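Sorbitol dehydrogenase (Gluconobacter oxydans, PDB 5ITG) probably oxidises D-sorbitol to L-sorbose as a dehydrogenase of the mannitol dehydrogenase family, using NADP(H) as its cofactor. Local coordinates at residues M128-G133 with S162-Y167; F183-C188 with N196-A201. All blocks are in the same frame, centred on the assembly; numbering follows the deposited sequence.

Contact 1 of 2, residues M128-G133 with S162-Y167; sequences MTITEG and STVFGY
Val-164, the residue that meets both Ile-130 and Met-128, also covers one face of the Phe-165 ring: its CG1 stands 3.7 Å above the ring plane, over the centre. The same ring takes part in an edge-to-face pairing with Phe-144, and it also touches Tyr-205 of helix 194-209. Phe-165 itself stays just short of segment 128-133, with CE1 5.3 Å from Ile-130 CD1.

Each branch of Val-164 has its own partner. CG1 receives the end of Ile-130, whose CD1 stops 4.2 Å away; CD1 is anti to CA (chi2 -179°), so this side chain reaches across at full stretch. CG2 meets the selenomethionine Met-128 more loosely, at 4.5 Å from its terminal CE. From CA to SE that chain is nearly extended, then turns (chi3 62°), which leaves SE and CE about equally near the valine CG2. Ile-130 and Met-128 also lie against each other, CD1 to SE being 4.5 Å.

These residues belong to a beta-alpha-beta crossover of the Rossmann domain: the chain leaves strand 125-128, passes through a loop and helix 149-156, and enters helix 164-177 on its way to the neighbouring parallel strand 184-187. The contact thus joins the end of strand 125-128 and the loop after it to the first turn of helix 164-177. Thr-163 caps that turn, its OG1 accepting from Gly-166 N at 3.0 Å with an N-H...O angle of 161°. The same OG1 is hydrogen-bonded to Asp-154, whose other carboxylate oxygen bonds Ser-162 N. On the loop side, Asp-189 OD2 and OD1 bond the backbone nitrogens of Ile-130 and Thr-131, which probably helps to hold the turn.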
HETATM    1  N   MSE A 128      -8.124   5.578  -8.340  1.00 20.46           N
HETATM    2  CA  MSE A 128      -8.636   4.249  -8.047  1.00 20.69           C
HETATM    3  C   MSE A 128      -7.792   3.435  -7.066  1.00 19.58           C
HETATM    4  O   MSE A 128      -6.577   3.602  -6.972  1.00 19.94           O
HETATM    5  CB  MSE A 128      -8.759   3.465  -9.358  1.00 21.77           C
HETATM    6  CG  MSE A 128      -7.413   3.250 -10.041  1.00 25.03           C
HETATM    7 SE   MSE A 128      -7.531   2.805 -11.920  0.89 32.38          SE
HETATM    8  CE  MSE A 128      -8.376   4.449 -12.518  1.00 26.06           C
ATOM      9  N   THR A 129      -8.470   2.565  -6.324  1.00 17.52           N
ATOM     10  CA  THR A 129      -7.843   1.635  -5.396  1.00 14.81           C
ATOM     11  C   THR A 129      -8.708   0.403  -5.626  1.00 16.54           C
ATOM     12  O   THR A 129      -9.784   0.266  -5.039  1.00 16.45           O
ATOM     13  CB  THR A 129      -7.913   2.090  -3.896  1.00 14.38           C
ATOM     14  OG1 THR A 129      -9.228   2.552  -3.572  1.00 16.57           O
ATOM     15  CG2 THR A 129      -6.887   3.205  -3.613  1.00 14.66           C
ATOM     16  N   ILE A 130      -8.241  -0.477  -6.510  1.00 17.10           N
ATOM     17  CA  ILE A 130      -8.988  -1.683  -6.865  1.00 19.40           C
ATOM     18  C   ILE A 130      -8.185  -2.960  -6.649  1.00 20.50           C
ATOM     19  O   ILE A 130      -8.592  -4.028  -7.111  1.00 20.16           O
ATOM     20  CB  ILE A 130      -9.404  -1.640  -8.351  1.00 17.41           C
ATOM     21  CG1 ILE A 130      -8.151  -1.473  -9.219  1.00 17.78           C
ATOM     22  CG2 ILE A 130     -10.371  -0.493  -8.600  1.00 17.58           C
ATOM     23  CD1 ILE A 130      -8.422  -1.399 -10.707  1.00 19.36           C
ATOM     24  N   THR A 131      -7.055  -2.836  -5.952  1.00 20.05           N
ATOM     25  CA  THR A 131      -6.140  -3.944  -5.661  1.00 21.84           C
ATOM     26  C   THR A 131      -5.433  -4.365  -6.941  1.00 23.32           C
ATOM     27  O   THR A 131      -5.901  -4.067  -8.038  1.00 21.85           O
ATOM     28  CB  THR A 131      -6.862  -5.193  -5.080  1.00 23.86           C
ATOM     29  OG1 THR A 131      -7.535  -5.901  -6.130  1.00 22.31           O
ATOM     30  CG2 THR A 131      -7.864  -4.784  -4.010  1.00 22.89           C
ATOM     31  N   GLU A 132      -4.310  -5.064  -6.805  1.00 23.84           N
ATOM     32  CA  GLU A 132      -3.562  -5.505  -7.973  1.00 26.38           C
ATOM     33  C   GLU A 132      -4.393  -6.350  -8.928  1.00 26.58           C
ATOM     34  O   GLU A 132      -4.357  -6.138 -10.139  1.00 26.91           O
ATOM     35  CB  GLU A 132      -2.326  -6.304  -7.569  1.00 27.81           C
ATOM     36  CG  GLU A 132      -1.559  -6.827  -8.773  1.00 31.99           C
ATOM     37  CD  GLU A 132      -0.286  -7.552  -8.407  1.00 36.15           C
ATOM     38  OE1 GLU A 132      -0.358  -8.534  -7.638  1.00 39.25           O
ATOM     39  OE2 GLU A 132       0.789  -7.146  -8.896  1.00 37.87           O
ATOM     40  N   GLY A 133      -5.125  -7.314  -8.383  1.00 26.10           N
ATOM     41  CA  GLY A 133      -5.942  -8.179  -9.216  1.00 26.10           C
ATOM     42  C   GLY A 133      -6.934  -7.390 -10.042  1.00 25.95           C
ATOM     43  O   GLY A 133      -7.362  -7.824 -11.117  1.00 26.01           O
ATOM     44  N   SER A 162     -19.147  -2.241 -17.676  1.00 26.27           N
ATOM     45  CA  SER A 162     -19.277  -2.586 -16.262  1.00 26.55           C
ATOM     46  C   SER A 162     -17.904  -2.609 -15.581  1.00 26.22           C
ATOM     47  O   SER A 162     -17.818  -2.603 -14.355  1.00 24.18           O
ATOM     48  CB  SER A 162     -19.937  -3.956 -16.090  1.00 28.10           C
ATOM     49  OG  SER A 162     -19.071  -4.990 -16.520  1.00 30.75           O
ATOM     50  N   THR A 163     -16.831  -2.644 -16.368  1.00 25.97           N
ATOM     51  CA  THR A 163     -15.487  -2.673 -15.787  1.00 25.19           C
ATOM     52  C   THR A 163     -14.889  -1.273 -15.738  1.00 22.64           C
ATOM     53  O   THR A 163     -15.279  -0.391 -16.508  1.00 21.95           O
ATOM     54  CB  THR A 163     -14.523  -3.584 -16.587  1.00 24.31           C
ATOM     55  OG1 THR A 163     -14.187  -2.959 -17.831  1.00 27.04           O
ATOM     56  CG2 THR A 163     -15.163  -4.938 -16.857  1.00 25.69           C
ATOM     57  N   VAL A 164     -13.940  -1.071 -14.829  1.00 22.06           N
ATOM     58  CA  VAL A 164     -13.300   0.232 -14.698  1.00 19.39           C
ATOM     59  C   VAL A 164     -12.659   0.588 -16.030  1.00 19.06           C
ATOM     60  O   VAL A 164     -12.695   1.735 -16.461  1.00 20.42           O
ATOM     61  CB  VAL A 164     -12.231   0.231 -13.557  1.00 20.68           C
ATOM     62  CG1 VAL A 164     -11.060  -0.669 -13.919  1.00 18.55           C
ATOM     63  CG2 VAL A 164     -11.768   1.650 -13.273  1.00 18.18           C
ATOM     64  N   PHE A 165     -12.089  -0.411 -16.696  1.00 21.04           N
ATOM     65  CA  PHE A 165     -11.450  -0.197 -17.992  1.00 21.73           C
ATOM     66  C   PHE A 165     -12.476   0.343 -18.987  1.00 22.09           C
ATOM     67  O   PHE A 165     -12.224   1.323 -19.692  1.00 20.37           O
ATOM     68  CB  PHE A 165     -10.885  -1.515 -18.517  1.00 21.90           C
ATOM     69  CG  PHE A 165     -10.193  -2.325 -17.469  1.00 21.54           C
ATOM     70  CD1 PHE A 165      -9.025  -1.862 -16.872  1.00 22.55           C
ATOM     71  CD2 PHE A 165     -10.720  -3.539 -17.058  1.00 21.34           C
ATOM     72  CE1 PHE A 165      -8.392  -2.601 -15.875  1.00 20.75           C
ATOM     73  CE2 PHE A 165     -10.097  -4.285 -16.067  1.00 20.61           C
ATOM     74  CZ  PHE A 165      -8.926  -3.811 -15.472  1.00 21.65           C
ATOM     75  N   GLY A 166     -13.633  -0.311 -19.038  1.00 23.73           N
ATOM     76  CA  GLY A 166     -14.683   0.109 -19.947  1.00 21.66           C
ATOM     77  C   GLY A 166     -15.192   1.514 -19.670  1.00 21.89           C
ATOM     78  O   GLY A 166     -15.386   2.297 -20.598  1.00 22.29           O
ATOM     79  N   TYR A 167     -15.412   1.832 -18.396  1.00 20.07           N
ATOM     80  CA  TYR A 167     -15.906   3.150 -18.002  1.00 19.88           C
ATOM     81  C   TYR A 167     -14.920   4.258 -18.347  1.00 19.80           C
ATOM     82  O   TYR A 167     -15.286   5.273 -18.940  1.00 19.29           O
ATOM     83  CB  TYR A 167     -16.174   3.187 -16.497  1.00 21.34           C
ATOM     84  CG  TYR A 167     -17.538   2.680 -16.079  1.00 22.70           C
ATOM     85  CD1 TYR A 167     -18.683   3.455 -16.277  1.00 24.22           C
ATOM     86  CD2 TYR A 167     -17.684   1.432 -15.475  1.00 22.42           C
ATOM     87  CE1 TYR A 167     -19.945   2.998 -15.881  1.00 24.81           C
ATOM     88  CE2 TYR A 167     -18.944   0.964 -15.075  1.00 25.41           C
ATOM     89  CZ  TYR A 167     -20.066   1.754 -15.283  1.00 25.74           C
ATOM     90  OH  TYR A 167     -21.307   1.299 -14.897  1.00 29.86           O
TER

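Contact 2 of 2, residues F183-C188 with N196-A201; sequences FTVMSC and NVARKA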
ATOM      1  N   PHE A 183      -8.306  13.250 -19.022  1.00 22.08           N
ATOM      2  CA  PHE A 183      -8.077  13.462 -17.599  1.00 22.19           C
ATOM      3  C   PHE A 183      -6.875  12.631 -17.165  1.00 20.47           C
ATOM      4  O   PHE A 183      -6.323  11.864 -17.954  1.00 19.26           O
ATOM      5  CB  PHE A 183      -9.318  13.095 -16.759  1.00 20.87           C
ATOM      6  CG  PHE A 183      -9.952  11.778 -17.120  1.00 21.51           C
ATOM      7  CD1 PHE A 183      -9.238  10.588 -17.035  1.00 22.09           C
ATOM      8  CD2 PHE A 183     -11.289  11.728 -17.515  1.00 20.83           C
ATOM      9  CE1 PHE A 183      -9.842   9.368 -17.336  1.00 21.92           C
ATOM     10  CE2 PHE A 183     -11.901  10.510 -17.819  1.00 21.13           C
ATOM     11  CZ  PHE A 183     -11.177   9.332 -17.730  1.00 20.68           C
ATOM     12  N   THR A 184      -6.460  12.808 -15.917  1.00 20.37           N
ATOM     13  CA  THR A 184      -5.335  12.063 -15.376  1.00 19.79           C
ATOM     14  C   THR A 184      -5.824  10.763 -14.740  1.00 18.61           C
ATOM     15  O   THR A 184      -6.808  10.764 -14.001  1.00 19.25           O
ATOM     16  CB  THR A 184      -4.613  12.881 -14.284  1.00 22.44           C
ATOM     17  OG1 THR A 184      -4.034  14.056 -14.863  1.00 19.64           O
ATOM     18  CG2 THR A 184      -3.526  12.042 -13.613  1.00 18.84           C
ATOM     19  N   VAL A 185      -5.149   9.658 -15.034  1.00 17.26           N
ATOM     20  CA  VAL A 185      -5.509   8.376 -14.429  1.00 17.07           C
ATOM     21  C   VAL A 185      -4.518   8.209 -13.276  1.00 17.25           C
ATOM     22  O   VAL A 185      -3.324   8.005 -13.497  1.00 19.52           O
ATOM     23  CB  VAL A 185      -5.354   7.204 -15.415  1.00 17.41           C
ATOM     24  CG1 VAL A 185      -5.635   5.902 -14.708  1.00 16.22           C
ATOM     25  CG2 VAL A 185      -6.304   7.381 -16.593  1.00 17.76           C
HETATM   26  N   MSE A 186      -5.022   8.299 -12.052  1.00 17.90           N
HETATM   27  CA  MSE A 186      -4.183   8.226 -10.862  1.00 18.68           C
HETATM   28  C   MSE A 186      -4.416   7.006  -9.972  1.00 18.79           C
HETATM   29  O   MSE A 186      -5.343   6.971  -9.165  1.00 18.35           O
HETATM   30  CB  MSE A 186      -4.378   9.506 -10.048  1.00 20.07           C
HETATM   31  CG  MSE A 186      -3.481   9.662  -8.822  1.00 23.23           C
HETATM   32 SE   MSE A 186      -3.702  11.448  -8.062  0.84 29.83          SE
HETATM   33  CE  MSE A 186      -5.321  11.154  -7.064  1.00 25.84           C
ATOM     34  N   SER A 187      -3.562   6.004 -10.121  1.00 17.85           N
ATOM     35  CA  SER A 187      -3.669   4.809  -9.301  1.00 16.55           C
ATOM     36  C   SER A 187      -3.141   5.101  -7.895  1.00 17.22           C
ATOM     37  O   SER A 187      -2.091   5.729  -7.735  1.00 16.19           O
ATOM     38  CB  SER A 187      -2.857   3.674  -9.916  1.00 16.73           C
ATOM     39  OG  SER A 187      -2.813   2.557  -9.050  1.00 17.88           O
ATOM     40  N   CYS A 188      -3.885   4.680  -6.878  1.00 17.22           N
ATOM     41  CA  CYS A 188      -3.435   4.855  -5.504  1.00 19.42           C
ATOM     42  C   CYS A 188      -3.308   3.494  -4.828  1.00 20.14           C
ATOM     43  O   CYS A 188      -3.344   3.383  -3.598  1.00 21.05           O
ATOM     44  CB  CYS A 188      -4.380   5.767  -4.726  1.00 21.35           C
ATOM     45  SG  CYS A 188      -4.166   7.515  -5.167  1.00 27.46           S
ATOM     46  N   ASN A 196       2.377   2.776 -14.241  1.00 15.44           N
ATOM     47  CA  ASN A 196       2.720   1.975 -15.407  1.00 17.83           C
ATOM     48  C   ASN A 196       1.746   0.802 -15.515  1.00 17.24           C
ATOM     49  O   ASN A 196       1.381   0.389 -16.613  1.00 16.36           O
ATOM     50  CB  ASN A 196       4.154   1.452 -15.302  1.00 17.26           C
ATOM     51  CG  ASN A 196       5.191   2.563 -15.394  1.00 17.62           C
ATOM     52  OD1 ASN A 196       4.859   3.730 -15.586  1.00 21.85           O
ATOM     53  ND2 ASN A 196       6.455   2.194 -15.267  1.00 16.67           N
ATOM     54  N   VAL A 197       1.332   0.268 -14.370  1.00 17.30           N
ATOM     55  CA  VAL A 197       0.381  -0.841 -14.355  1.00 18.80           C
ATOM     56  C   VAL A 197      -0.945  -0.348 -14.930  1.00 20.10           C
ATOM     57  O   VAL A 197      -1.522  -0.978 -15.817  1.00 22.73           O
ATOM     58  CB  VAL A 197       0.143  -1.364 -12.921  1.00 20.75           C
ATOM     59  CG1 VAL A 197      -0.982  -2.397 -12.919  1.00 19.94           C
ATOM     60  CG2 VAL A 197       1.436  -1.982 -12.379  1.00 22.11           C
ATOM     61  N   ALA A 198      -1.420   0.783 -14.417  1.00 18.84           N
ATOM     62  CA  ALA A 198      -2.661   1.381 -14.883  1.00 19.14           C
ATOM     63  C   ALA A 198      -2.591   1.657 -16.394  1.00 19.39           C
ATOM     64  O   ALA A 198      -3.529   1.349 -17.135  1.00 16.78           O
ATOM     65  CB  ALA A 198      -2.919   2.674 -14.125  1.00 18.53           C
ATOM     66  N   ARG A 199      -1.475   2.224 -16.846  1.00 20.66           N
ATOM     67  CA  ARG A 199      -1.294   2.532 -18.261  1.00 20.83           C
ATOM     68  C   ARG A 199      -1.435   1.277 -19.125  1.00 20.57           C
ATOM     69  O   ARG A 199      -2.101   1.299 -20.163  1.00 21.29           O
ATOM     70  CB  ARG A 199       0.074   3.183 -18.494  1.00 23.76           C
ATOM     71  CG  ARG A 199       0.370   3.501 -19.955  1.00 28.31           C
ATOM     72  CD  ARG A 199       1.629   4.343 -20.103  1.00 33.38           C
ATOM     73  NE  ARG A 199       2.809   3.649 -19.603  1.00 37.61           N
ATOM     74  CZ  ARG A 199       4.013   4.202 -19.477  1.00 39.75           C
ATOM     75  NH1 ARG A 199       4.207   5.472 -19.815  1.00 41.08           N
ATOM     76  NH2 ARG A 199       5.025   3.482 -19.013  1.00 38.87           N
ATOM     77  N   LYS A 200      -0.821   0.183 -18.687  1.00 19.98           N
ATOM     78  CA  LYS A 200      -0.886  -1.078 -19.422  1.00 21.00           C
ATOM     79  C   LYS A 200      -2.323  -1.601 -19.519  1.00 21.52           C
ATOM     80  O   LYS A 200      -2.761  -2.061 -20.575  1.00 23.06           O
ATOM     81  CB  LYS A 200      -0.015  -2.135 -18.735  1.00 23.68           C
ATOM     82  CG  LYS A 200      -0.094  -3.513 -19.384  1.00 26.46           C
ATOM     83  CD  LYS A 200       0.634  -4.562 -18.563  1.00 31.16           C
ATOM     84  CE  LYS A 200       2.127  -4.294 -18.506  1.00 31.95           C
ATOM     85  NZ  LYS A 200       2.814  -5.315 -17.659  1.00 34.39           N
ATOM     86  N   ALA A 201      -3.051  -1.527 -18.414  1.00 20.64           N
ATOM     87  CA  ALA A 201      -4.425  -2.012 -18.369  1.00 21.54           C
ATOM     88  C   ALA A 201      -5.380  -1.158 -19.201  1.00 22.03           C
ATOM     89  O   ALA A 201      -6.115  -1.676 -20.047  1.00 20.51           O
ATOM     90  CB  ALA A 201      -4.899  -2.074 -16.923  1.00 21.48           C
TER
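Strand 184-187 and helix 194-209 form a beta-alpha unit of the Rossmann domain, in which a parallel strand is followed by a helix that packs back on one face of the sheet. Of residues 196-201, Ala-198 alone meets the strand. Its CB points at the strand and meets two side chains from the same face, Val-185 and Ser-187, which are two residues apart; Met-186 between them points away.

Val-185 reaches the methyl with one branch. Its CG1, anti to the backbone N (chi1 176°), ends 4.3 Å from Ala-198 CB, while CG2 is 6.3 Å away and plays no part. Ser-187 makes its approach through carbon: its CB also lies 4.3 Å from Ala-198 CB, whereas OG is farther off, at 5.1 Å. Seen from the alanine methyl, the two carbons it touches are at nearly a right angle.

The serine hydroxyl has its polar partner elsewhere, in a hydrogen bond to Tyr-135 OH, with a weak one to Asp-189 N besides. A buried oxygen is thereby satisfied although residues 196-201 give it no bond. Because alanine ends at CB, the helix can come close: the CA atoms of Ser-187 and Ala-198 are 6.6 Å apart. Phe-202, one turn further along the helix, extends the cover on Val-185, which also touches Met-128 on the adjacent strand. The arrangement is that of a beta-alpha unit with its helix packed on the face of a parallel sheet, as in Rossmann folds.

In the fold
Both contacts are buried, and they occupy adjoining places in the Rossmann domain, with centres about 10 Å apart. In contact 1 a strand end and the loop after it meet the start of the crossover helix; in contact 2 strand 184-187, up to its last residue, meets the helix that follows it. The sheet connects them through Met-128 O and Cys-188 N, probably hydrogen-bonded at 2.9 Å, and the helices touch where Phe-165 CE1 lies 3.7 Å from Ala-201 CB. Contact 1 sets the ends of longer side chains against a valine beside a capped helix terminus, whereas contact 2 relies on short side chains and closer backbones. Asp-189 bonds beside each, weakly in contact 2.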